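PDB 5OEZ: FBP protein from Leishmania major, which probably catalyses the magnesium-dependent hydrolysis of fructose 1,6-bisphosphate to fructose 6-phosphate and phosphate, a step of gluconeogenesis, working as a homotetramer. Local coordinates for residues 178-183 and 255-260; 287-292 and 297-302; 91-96 and 102-107. All blocks are in the same frame, centred on the assembly; numbering follows the deposited sequence.

Contact 1: 178-183 and 255-260; sequences NLVLTS and DIHRTL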
ATOM      1  N   ASN C 178      15.676  -0.406   0.122  1.00 41.37           N
ATOM      2  CA  ASN C 178      16.708   0.000  -0.816  1.00 37.28           C
ATOM      3  C   ASN C 178      17.309  -1.189  -1.485  1.00 40.00           C
ATOM      4  O   ASN C 178      17.356  -2.260  -0.905  1.00 42.80           O
ATOM      5  CB  ASN C 178      17.810   0.715  -0.099  1.00 36.95           C
ATOM      6  CG  ASN C 178      17.340   2.002   0.541  1.00 46.25           C
ATOM      7  OD1 ASN C 178      17.497   2.209   1.749  1.00 56.87           O
ATOM      8  ND2 ASN C 178      16.777   2.878  -0.266  1.00 42.22           N
ATOM      9  N   LEU C 179      17.730  -0.999  -2.727  1.00 37.43           N
ATOM     10  CA  LEU C 179      18.447  -2.005  -3.476  1.00 38.23           C
ATOM     11  C   LEU C 179      19.671  -1.338  -4.054  1.00 41.42           C
ATOM     12  O   LEU C 179      19.556  -0.361  -4.787  1.00 42.40           O
ATOM     13  CB  LEU C 179      17.568  -2.602  -4.576  1.00 45.08           C
ATOM     14  CG  LEU C 179      18.026  -3.941  -5.159  1.00 45.29           C
ATOM     15  CD1 LEU C 179      16.825  -4.722  -5.658  1.00 51.41           C
ATOM     16  CD2 LEU C 179      19.040  -3.754  -6.276  1.00 48.01           C
ATOM     17  N   VAL C 180      20.847  -1.852  -3.706  1.00 38.78           N
ATOM     18  CA  VAL C 180      22.117  -1.269  -4.123  1.00 36.78           C
ATOM     19  C   VAL C 180      22.828  -2.331  -4.945  1.00 41.93           C
ATOM     20  O   VAL C 180      22.871  -3.489  -4.546  1.00 39.23           O
ATOM     21  CB  VAL C 180      22.926  -0.862  -2.882  1.00 40.53           C
ATOM     22  CG1 VAL C 180      24.311  -0.346  -3.240  1.00 40.95           C
ATOM     23  CG2 VAL C 180      22.161   0.204  -2.097  1.00 44.76           C
ATOM     24  N   LEU C 181      23.413  -1.933  -6.063  1.00 36.16           N
ATOM     25  CA  LEU C 181      23.819  -2.868  -7.089  1.00 39.90           C
ATOM     26  C   LEU C 181      25.072  -2.383  -7.792  1.00 39.61           C
ATOM     27  O   LEU C 181      25.248  -1.169  -7.964  1.00 36.59           O
ATOM     28  CB  LEU C 181      22.663  -2.941  -8.102  1.00 59.29           C
ATOM     29  CG  LEU C 181      22.788  -3.794  -9.357  1.00 57.87           C
ATOM     30  CD1 LEU C 181      22.960  -5.271  -9.018  1.00 77.21           C
ATOM     31  CD2 LEU C 181      21.555  -3.590 -10.210  1.00 60.05           C
ATOM     32  N   THR C 182      25.927  -3.309  -8.231  1.00 37.79           N
ATOM     33  CA  THR C 182      27.033  -2.980  -9.143  1.00 41.48           C
ATOM     34  C   THR C 182      27.153  -4.049 -10.219  1.00 44.37           C
ATOM     35  O   THR C 182      26.876  -5.219  -9.953  1.00 49.10           O
ATOM     36  CB  THR C 182      28.405  -2.807  -8.413  1.00 51.35           C
ATOM     37  OG1 THR C 182      29.419  -2.400  -9.355  1.00 50.80           O
ATOM     38  CG2 THR C 182      28.874  -4.089  -7.726  1.00 51.89           C
ATOM     39  N   SER C 183      27.596  -3.636 -11.408  1.00 39.79           N
ATOM     40  CA  SER C 183      27.981  -4.555 -12.499  1.00 48.50           C
ATOM     41  C   SER C 183      29.408  -4.298 -12.996  1.00 47.96           C
ATOM     42  O   SER C 183      29.729  -4.640 -14.123  1.00 52.19           O
ATOM     43  CB  SER C 183      27.004  -4.417 -13.683  1.00 52.76           C
ATOM     44  OG  SER C 183      25.790  -5.060 -13.369  1.00 72.12           O
ATOM     45  N   ASP C 255      24.638  -1.933   8.603  1.00 43.64           N
ATOM     46  CA  ASP C 255      25.868  -1.237   8.977  1.00 40.48           C
ATOM     47  C   ASP C 255      26.694  -0.902   7.735  1.00 36.78           C
ATOM     48  O   ASP C 255      27.235   0.208   7.623  1.00 42.50           O
ATOM     49  CB  ASP C 255      26.673  -2.020  10.028  1.00 44.81           C
ATOM     50  CG  ASP C 255      26.052  -1.947  11.448  1.00 49.20           C
ATOM     51  OD1 ASP C 255      25.836  -0.818  11.974  1.00 50.58           O
ATOM     52  OD2 ASP C 255      25.805  -3.020  12.070  1.00 46.57           O
ATOM     53  N   ILE C 256      26.761  -1.823   6.780  1.00 38.28           N
ATOM     54  CA  ILE C 256      27.496  -1.559   5.537  1.00 45.03           C
ATOM     55  C   ILE C 256      26.820  -0.458   4.712  1.00 42.96           C
ATOM     56  O   ILE C 256      27.497   0.409   4.155  1.00 39.37           O
ATOM     57  CB  ILE C 256      27.673  -2.837   4.685  1.00 49.12           C
ATOM     58  CG1 ILE C 256      28.592  -3.832   5.386  1.00 54.19           C
ATOM     59  CG2 ILE C 256      28.178  -2.487   3.290  1.00 46.51           C
ATOM     60  CD1 ILE C 256      30.039  -3.427   5.384  1.00 67.57           C
ATOM     61  N   HIS C 257      25.496  -0.507   4.626  1.00 45.19           N
ATOM     62  CA  HIS C 257      24.732   0.519   3.925  1.00 42.42           C
ATOM     63  C   HIS C 257      24.996   1.920   4.477  1.00 40.14           C
ATOM     64  O   HIS C 257      25.263   2.839   3.701  1.00 40.61           O
ATOM     65  CB  HIS C 257      23.247   0.193   3.978  1.00 39.02           C
ATOM     66  CG  HIS C 257      22.403   1.135   3.193  1.00 40.98           C
ATOM     67  ND1 HIS C 257      22.473   1.227   1.819  1.00 40.87           N
ATOM     68  CD2 HIS C 257      21.472   2.034   3.587  1.00 38.45           C
ATOM     69  CE1 HIS C 257      21.626   2.150   1.399  1.00 42.80           C
ATOM     70  NE2 HIS C 257      21.007   2.653   2.451  1.00 40.87           N
ATOM     71  N   ARG C 258      24.980   2.069   5.800  1.00 36.97           N
ATOM     72  CA  ARG C 258      25.373   3.341   6.433  1.00 38.74           C
ATOM     73  C   ARG C 258      26.818   3.697   6.068  1.00 40.32           C
ATOM     74  O   ARG C 258      27.117   4.845   5.725  1.00 41.72           O
ATOM     75  CB  ARG C 258      25.216   3.285   7.957  1.00 35.94           C
ATOM     76  CG  ARG C 258      25.389   4.629   8.666  1.00 42.08           C
ATOM     77  CD  ARG C 258      25.662   4.508  10.177  1.00 46.94           C
ATOM     78  NE  ARG C 258      26.766   3.592  10.388  1.00 42.73           N
ATOM     79  CZ  ARG C 258      26.694   2.368  10.900  1.00 50.05           C
ATOM     80  NH1 ARG C 258      25.571   1.874  11.404  1.00 46.39           N
ATOM     81  NH2 ARG C 258      27.808   1.634  10.958  1.00 50.79           N
ATOM     82  N   THR C 259      27.713   2.724   6.133  1.00 41.94           N
ATOM     83  CA  THR C 259      29.130   2.969   5.832  1.00 38.10           C
ATOM     84  C   THR C 259      29.307   3.522   4.420  1.00 37.29           C
ATOM     85  O   THR C 259      30.026   4.491   4.224  1.00 42.89           O
ATOM     86  CB  THR C 259      29.959   1.681   6.017  1.00 42.45           C
ATOM     87  OG1 THR C 259      29.806   1.214   7.363  1.00 45.18           O
ATOM     88  CG2 THR C 259      31.443   1.910   5.729  1.00 43.77           C
ATOM     89  N   LEU C 260      28.672   2.889   3.442  1.00 37.10           N
ATOM     90  CA  LEU C 260      28.697   3.363   2.067  1.00 40.94           C
ATOM     91  C   LEU C 260      28.247   4.808   1.879  1.00 40.00           C
ATOM     92  O   LEU C 260      28.866   5.547   1.128  1.00 46.91           O
ATOM     93  CB  LEU C 260      27.773   2.512   1.187  1.00 51.89           C
ATOM     94  CG  LEU C 260      28.198   1.282   0.437  1.00 51.04           C
ATOM     95  CD1 LEU C 260      27.317   1.152  -0.800  1.00 60.83           C
ATOM     96  CD2 LEU C 260      29.639   1.367   0.045  1.00 56.03           C
TER
HETATM   97  O   HOH W   1      19.258   4.723   2.379  1.00 44.22           O
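His-257 and Leu-260 are the residues of helical segment 255-260 that meet strand segment 178-183, through Asn-178 and Val-180. Before them in sequence, Asp-255 joins Arg-258 of its own helix to the preceding loop: OD1 takes Arg-258 NH1 at 2.8 Å on its anti lone pair, close to the guanidinium plane, and also Ile-249 N, while OD2 takes Gly-250 N. His-257 comes next. Its ring is carried toward the strand with CG anti to the backbone N (chi1 -175°), and its NE2 stops 3.6 Å from Asn-178 OD1, too long for a direct hydrogen bond. A water in the ring plane closes the gap, lying 2.7 Å from His-257 NE2 and donating to Asn-178 OD1 at 3.1 Å. Since ND1 is hydrogen-bonded to Tyr-170 OH, both ring nitrogens have partners, which should fix the ring rotation. The contact joins the eight-stranded sheet of the N-terminal half to helix 252-262 of the C-terminal half, two parts of the layered alpha/beta fold of class 1 fructose-1,6-bisphosphatases. Val-180 CG2 lies at the imidazole edge, 4.0 Å from His-257 CE1. One turn on, Leu-260 CD1 meets Val-180 CG1 tip to tip at 4.2 Å, with Ile-291 of helix 281-294 also against the leucine.

Contact 2: 287-292 and 297-302; sequences PMAMIV and GKAVGS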
ATOM      1  N   PRO C 287      30.685 -10.434  -2.247  1.00 40.27           N
ATOM      2  CA  PRO C 287      29.711  -9.455  -2.800  1.00 47.91           C
ATOM      3  C   PRO C 287      29.786  -8.035  -2.192  1.00 43.54           C
ATOM      4  O   PRO C 287      29.854  -7.060  -2.929  1.00 47.34           O
ATOM      5  CB  PRO C 287      28.364 -10.084  -2.470  1.00 48.17           C
ATOM      6  CG  PRO C 287      28.648 -11.547  -2.384  1.00 46.13           C
ATOM      7  CD  PRO C 287      30.003 -11.651  -1.776  1.00 40.61           C
ATOM      8  N   MET C 288      29.808  -7.935  -0.869  1.00 42.25           N
ATOM      9  CA  MET C 288      29.995  -6.646  -0.212  1.00 37.14           C
ATOM     10  C   MET C 288      31.318  -5.979  -0.566  1.00 42.23           C
ATOM     11  O   MET C 288      31.377  -4.760  -0.719  1.00 38.06           O
ATOM     12  CB  MET C 288      29.868  -6.777   1.312  1.00 37.34           C
ATOM     13  CG  MET C 288      28.461  -7.025   1.860  1.00 53.54           C
ATOM     14  SD  MET C 288      27.086  -5.952   1.313  1.00 64.10           S
ATOM     15  CE  MET C 288      27.835  -4.430   0.735  1.00102.39           C
ATOM     16  N   ALA C 289      32.390  -6.765  -0.666  1.00 38.96           N
ATOM     17  CA  ALA C 289      33.680  -6.210  -1.063  1.00 41.21           C
ATOM     18  C   ALA C 289      33.619  -5.559  -2.454  1.00 37.44           C
ATOM     19  O   ALA C 289      34.210  -4.503  -2.663  1.00 49.76           O
ATOM     20  CB  ALA C 289      34.754  -7.289  -1.020  1.00 39.29           C
ATOM     21  N   MET C 290      32.944  -6.208  -3.404  1.00 37.83           N
ATOM     22  CA  MET C 290      32.824  -5.662  -4.772  1.00 41.48           C
ATOM     23  C   MET C 290      32.062  -4.347  -4.761  1.00 38.53           C
ATOM     24  O   MET C 290      32.438  -3.408  -5.435  1.00 39.63           O
ATOM     25  CB  MET C 290      32.129  -6.644  -5.724  1.00 42.36           C
ATOM     26  CG  MET C 290      32.284  -6.264  -7.194  1.00 48.07           C
ATOM     27  SD  MET C 290      31.326  -7.316  -8.302  1.00 52.65           S
ATOM     28  CE  MET C 290      31.531  -6.448  -9.861  1.00 45.70           C
ATOM     29  N   ILE C 291      31.005  -4.270  -3.968  1.00 38.25           N
ATOM     30  CA  ILE C 291      30.244  -3.029  -3.854  1.00 36.87           C
ATOM     31  C   ILE C 291      31.084  -1.901  -3.255  1.00 36.28           C
ATOM     32  O   ILE C 291      31.148  -0.819  -3.823  1.00 43.49           O
ATOM     33  CB  ILE C 291      28.967  -3.250  -3.035  1.00 39.36           C
ATOM     34  CG1 ILE C 291      27.999  -4.138  -3.832  1.00 40.67           C
ATOM     35  CG2 ILE C 291      28.292  -1.926  -2.720  1.00 45.95           C
ATOM     36  CD1 ILE C 291      27.067  -4.937  -2.949  1.00 45.20           C
ATOM     37  N   VAL C 292      31.752  -2.183  -2.140  1.00 35.01           N
ATOM     38  CA  VAL C 292      32.602  -1.196  -1.457  1.00 35.99           C
ATOM     39  C   VAL C 292      33.736  -0.716  -2.361  1.00 36.38           C
ATOM     40  O   VAL C 292      34.014   0.480  -2.415  1.00 38.89           O
ATOM     41  CB  VAL C 292      33.159  -1.758  -0.111  1.00 42.23           C
ATOM     42  CG1 VAL C 292      34.281  -0.908   0.468  1.00 42.54           C
ATOM     43  CG2 VAL C 292      32.030  -1.888   0.900  1.00 41.06           C
ATOM     44  N   GLY C 297      35.885   2.608  -1.925  1.00 38.82           N
ATOM     45  CA  GLY C 297      36.424   2.240  -0.607  1.00 43.02           C
ATOM     46  C   GLY C 297      37.448   1.111  -0.692  1.00 38.33           C
ATOM     47  O   GLY C 297      37.874   0.745  -1.782  1.00 37.11           O
ATOM     48  N   LYS C 298      37.806   0.554   0.466  1.00 41.68           N
ATOM     49  CA  LYS C 298      38.666  -0.631   0.548  1.00 41.24           C
ATOM     50  C   LYS C 298      37.950  -1.704   1.306  1.00 43.51           C
ATOM     51  O   LYS C 298      37.138  -1.423   2.200  1.00 36.32           O
ATOM     52  CB  LYS C 298      39.978  -0.338   1.248  1.00 52.40           C
ATOM     53  CG  LYS C 298      40.945   0.478   0.421  1.00 58.05           C
ATOM     54  CD  LYS C 298      42.351   0.434   1.005  1.00 68.26           C
ATOM     55  CE  LYS C 298      43.304   1.171   0.076  1.00 73.96           C
ATOM     56  NZ  LYS C 298      44.715   1.055   0.520  1.00 89.88           N
ATOM     57  N   ALA C 299      38.270  -2.938   0.936  1.00 39.29           N
ATOM     58  CA  ALA C 299      37.673  -4.115   1.527  1.00 38.14           C
ATOM     59  C   ALA C 299      38.754  -5.187   1.688  1.00 36.26           C
ATOM     60  O   ALA C 299      39.098  -5.876   0.721  1.00 40.91           O
ATOM     61  CB  ALA C 299      36.549  -4.614   0.645  1.00 37.79           C
ATOM     62  N   VAL C 300      39.280  -5.327   2.905  1.00 39.24           N
ATOM     63  CA  VAL C 300      40.377  -6.284   3.156  1.00 38.44           C
ATOM     64  C   VAL C 300      40.034  -7.332   4.202  1.00 41.54           C
ATOM     65  O   VAL C 300      39.131  -7.144   5.029  1.00 41.72           O
ATOM     66  CB  VAL C 300      41.696  -5.574   3.497  1.00 42.92           C
ATOM     67  CG1 VAL C 300      42.113  -4.686   2.322  1.00 43.81           C
ATOM     68  CG2 VAL C 300      41.589  -4.757   4.779  1.00 44.99           C
ATOM     69  N   GLY C 301      40.744  -8.454   4.122  1.00 39.86           N
ATOM     70  CA  GLY C 301      40.609  -9.564   5.066  1.00 40.21           C
ATOM     71  C   GLY C 301      41.838  -9.638   5.938  1.00 45.44           C
ATOM     72  O   GLY C 301      42.432  -8.614   6.233  1.00 51.58           O
ATOM     73  N   SER C 302      42.244 -10.850   6.310  1.00 49.97           N
ATOM     74  CA  SER C 302      43.510 -11.060   7.038  1.00 56.20           C
ATOM     75  C   SER C 302      44.772 -10.794   6.204  1.00 52.32           C
ATOM     76  O   SER C 302      45.806 -10.471   6.758  1.00 65.69           O
ATOM     77  CB  SER C 302      43.594 -12.490   7.573  1.00 59.48           C
ATOM     78  OG  SER C 302      42.632 -12.718   8.564  1.00 63.61           O
TER
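Val-292 O accepts the backbone N-H of Gly-297 at 2.9 Å, with an N-H...O angle of 152° and the donor tilted 28° from the carbonyl plane. The bond runs from residue i+5 back to i, so it ties the last turn of helix 281-294 to the chain emerging from the following loop. This is a helix-loop-strand connection that packs the strand back on the helix: the short segments 287-292 and 298-300 run at 153° to each other, nearly antiparallel, with axes 7.4 Å apart. At this spacing two alanines meet directly, Ala-289 CB standing 3.6 Å from Ala-299 CB. Val-292 fills the other end. With CG1 anti to its backbone N, that methyl lies against the backbone of Lys-298, 3.4 Å from Lys-298 O. The Lys-298 CB leaves the backbone away from the helix, and NZ forms a salt bridge with Asp-329 of helix 325-338. Ala-299 also touches Phe-322 of strand 317-323, the antiparallel neighbour of 298-300, as does Met-288 of the helix, while Val-292 also packs on Leu-260 of helix 252-262. Ala-299 CB reaches both helical partners, lying 3.7 Å from Ala-289 CA and 4.3 Å from Val-292 CG1.

Contact 3: 91-96 and 102-107; sequences VCVLGS and MIIAES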
ATOM      1  N   VAL C  91      19.960 -18.919 -14.589  1.00 54.08           N
ATOM      2  CA  VAL C  91      20.961 -19.467 -13.667  1.00 60.33           C
ATOM      3  C   VAL C  91      21.337 -20.893 -14.035  1.00 56.28           C
ATOM      4  O   VAL C  91      20.488 -21.700 -14.416  1.00 56.32           O
ATOM      5  CB  VAL C  91      20.534 -19.377 -12.181  1.00 59.69           C
ATOM      6  CG1 VAL C  91      19.903 -18.025 -11.884  1.00 57.24           C
ATOM      7  CG2 VAL C  91      19.594 -20.498 -11.788  1.00 66.15           C
ATOM      8  N   CYS C  92      22.628 -21.171 -13.939  1.00 60.67           N
ATOM      9  CA  CYS C  92      23.168 -22.523 -14.024  1.00 63.32           C
ATOM     10  C   CYS C  92      23.161 -23.188 -12.644  1.00 54.38           C
ATOM     11  O   CYS C  92      22.681 -24.317 -12.475  1.00 56.58           O
ATOM     12  CB  CYS C  92      24.610 -22.442 -14.530  1.00 63.48           C
ATOM     13  SG  CYS C  92      25.322 -24.064 -14.792  1.00100.51           S
ATOM     14  N   VAL C  93      23.664 -22.456 -11.659  1.00 48.39           N
ATOM     15  CA  VAL C  93      23.882 -22.973 -10.328  1.00 47.18           C
ATOM     16  C   VAL C  93      23.425 -21.944  -9.313  1.00 46.18           C
ATOM     17  O   VAL C  93      23.673 -20.752  -9.475  1.00 46.83           O
ATOM     18  CB  VAL C  93      25.403 -23.247 -10.121  1.00 51.24           C
ATOM     19  CG1 VAL C  93      25.788 -23.513  -8.672  1.00 51.72           C
ATOM     20  CG2 VAL C  93      25.843 -24.397 -11.003  1.00 59.08           C
ATOM     21  N   LEU C  94      22.803 -22.437  -8.249  1.00 49.44           N
ATOM     22  CA  LEU C  94      22.295 -21.644  -7.153  1.00 53.05           C
ATOM     23  C   LEU C  94      23.013 -22.076  -5.888  1.00 49.99           C
ATOM     24  O   LEU C  94      23.152 -23.263  -5.627  1.00 54.93           O
ATOM     25  CB  LEU C  94      20.826 -21.975  -6.967  1.00 65.59           C
ATOM     26  CG  LEU C  94      19.878 -20.828  -6.778  1.00 77.27           C
ATOM     27  CD1 LEU C  94      19.702 -20.099  -8.095  1.00 92.31           C
ATOM     28  CD2 LEU C  94      18.551 -21.381  -6.308  1.00 89.05           C
ATOM     29  N   GLY C  95      23.437 -21.113  -5.086  1.00 51.49           N
ATOM     30  CA  GLY C  95      23.992 -21.388  -3.771  1.00 48.49           C
ATOM     31  C   GLY C  95      23.352 -20.498  -2.735  1.00 44.29           C
ATOM     32  O   GLY C  95      23.567 -19.296  -2.734  1.00 48.98           O
ATOM     33  N   SER C  96      22.565 -21.095  -1.853  1.00 47.48           N
ATOM     34  CA  SER C  96      22.003 -20.394  -0.701  1.00 48.39           C
ATOM     35  C   SER C  96      22.859 -20.625   0.541  1.00 48.40           C
ATOM     36  O   SER C  96      23.185 -21.760   0.838  1.00 53.37           O
ATOM     37  CB  SER C  96      20.614 -20.937  -0.421  1.00 51.52           C
ATOM     38  OG  SER C  96      20.044 -20.260   0.680  1.00 53.83           O
ATOM     39  N   MET C 102      25.107 -26.792  -3.329  1.00 71.51           N
ATOM     40  CA  MET C 102      24.568 -26.018  -4.433  1.00 59.98           C
ATOM     41  C   MET C 102      23.453 -26.781  -5.148  1.00 55.25           C
ATOM     42  O   MET C 102      23.379 -28.019  -5.099  1.00 55.63           O
ATOM     43  CB  MET C 102      25.680 -25.669  -5.414  1.00 64.41           C
ATOM     44  CG  MET C 102      26.647 -24.626  -4.883  1.00 69.91           C
ATOM     45  SD  MET C 102      28.100 -24.364  -5.933  1.00 81.78           S
ATOM     46  CE  MET C 102      29.006 -25.856  -5.546  1.00 78.21           C
ATOM     47  N   ILE C 103      22.584 -26.026  -5.810  1.00 55.99           N
ATOM     48  CA  ILE C 103      21.492 -26.580  -6.621  1.00 58.06           C
ATOM     49  C   ILE C 103      21.787 -26.300  -8.081  1.00 53.88           C
ATOM     50  O   ILE C 103      22.130 -25.184  -8.433  1.00 62.52           O
ATOM     51  CB  ILE C 103      20.145 -25.949  -6.236  1.00 60.32           C
ATOM     52  CG1 ILE C 103      19.752 -26.383  -4.819  1.00 65.49           C
ATOM     53  CG2 ILE C 103      19.044 -26.349  -7.212  1.00 63.48           C
ATOM     54  CD1 ILE C 103      18.777 -25.439  -4.160  1.00 66.06           C
ATOM     55  N   ILE C 104      21.656 -27.318  -8.917  1.00 56.94           N
ATOM     56  CA  ILE C 104      21.872 -27.202 -10.352  1.00 60.70           C
ATOM     57  C   ILE C 104      20.491 -27.047 -10.978  1.00 62.37           C
ATOM     58  O   ILE C 104      19.585 -27.833 -10.687  1.00 63.85           O
ATOM     59  CB  ILE C 104      22.608 -28.443 -10.921  1.00 64.88           C
ATOM     60  CG1 ILE C 104      24.102 -28.428 -10.544  1.00 72.69           C
ATOM     61  CG2 ILE C 104      22.563 -28.461 -12.440  1.00 67.63           C
ATOM     62  CD1 ILE C 104      24.435 -28.316  -9.076  1.00 70.74           C
ATOM     63  N   ALA C 105      20.324 -26.027 -11.815  1.00 61.72           N
ATOM     64  CA  ALA C 105      19.081 -25.852 -12.563  1.00 67.68           C
ATOM     65  C   ALA C 105      18.887 -27.014 -13.528  1.00 72.24           C
ATOM     66  O   ALA C 105      19.865 -27.568 -14.032  1.00 76.91           O
ATOM     67  CB  ALA C 105      19.103 -24.539 -13.321  1.00 68.62           C
ATOM     68  N   GLU C 106      17.632 -27.379 -13.789  1.00 85.45           N
ATOM     69  CA  GLU C 106      17.318 -28.461 -14.755  1.00 95.57           C
ATOM     70  C   GLU C 106      17.616 -28.016 -16.175  1.00 89.60           C
ATOM     71  O   GLU C 106      17.434 -26.837 -16.502  1.00 91.71           O
ATOM     72  CB  GLU C 106      15.853 -28.863 -14.668  1.00 98.01           C
ATOM     73  CG  GLU C 106      15.510 -29.601 -13.410  1.00114.22           C
ATOM     74  CD  GLU C 106      14.111 -29.336 -12.892  1.00119.81           C
ATOM     75  OE1 GLU C 106      13.302 -28.662 -13.578  1.00134.43           O
ATOM     76  OE2 GLU C 106      13.824 -29.821 -11.781  1.00111.74           O
ATOM     77  N   SER C 107      18.069 -28.961 -16.998  1.00 92.73           N
ATOM     78  CA  SER C 107      18.610 -28.662 -18.350  1.00107.12           C
ATOM     79  C   SER C 107      17.765 -27.775 -19.276  1.00 98.25           C
ATOM     80  O   SER C 107      18.321 -26.901 -19.941  1.00 95.72           O
ATOM     81  CB  SER C 107      19.043 -29.932 -19.073  1.00103.87           C
ATOM     82  OG  SER C 107      17.965 -30.823 -19.248  1.00125.21           O
TER
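A beta hairpin brings Leu-94 of strand 91-96 opposite Ile-103 of strand 103-104 as an antiparallel hydrogen-bonded pair. Both of its bonds measure 2.8 Å, Leu-94 N to Ile-103 O and Ile-103 N to Leu-94 O, and both donors lie in the carbonyl plane. In a third bond, Ala-105 N to Cys-92 O at 3.0 Å, the donor is tilted 31° from the plane of the Cys-92 carbonyl, where the first strand turns a corner. On the N-terminal side of the corner, Val-91 O lies 3.3 Å from Ala-105 CB. Strand 103-104 is one of the two outer strands, within this chain, of the mixed sheet of the N-terminal half, with 91-96 running parallel to 113-121 on its inner side. The two faces differ in their cover. Leu-94 and Ile-103 meet CB to CB at 4.1 Å beneath helix 72-87, where both touch Lys-82. On the face of Val-93 and Ile-104 lies helix 150-158. There Met-102, its CG anti to the carbonyl carbon (chi1 -72°) and chi2 extended, sets its SD 3.7 Å from Val-93 CG1, and both side chains touch Ala-153. Val-91, at the start of the hairpin, is about 5 Å side chain to side chain from Tyr-113, seen to bind AMP in this enzyme.

How the contacts relate
Contacts 1 and 2 are neighbours near the chain's centre, 12 Å apart centre to centre, whereas contact 3 lies 26 Å from either. About 19 Å from the chain centre, contact 3 is still largely buried, with Ile-103 and Ile-104 partly exposed. Contacts 1 and 3 reach the same sheet, one at an inner strand through side chains and a water, the other at an edge strand through backbone bonds. Contacts 1 and 2 touch directly: Ile-256 packs on Met-288, and Thr-182 CG2 lies 4.0 Å from Ile-291 CG1. The buried areas are 145 Å² for the water-mediated helix-strand meeting, 196 Å² for the alanine-lined helix-strand contact and 350 Å² for the hairpin.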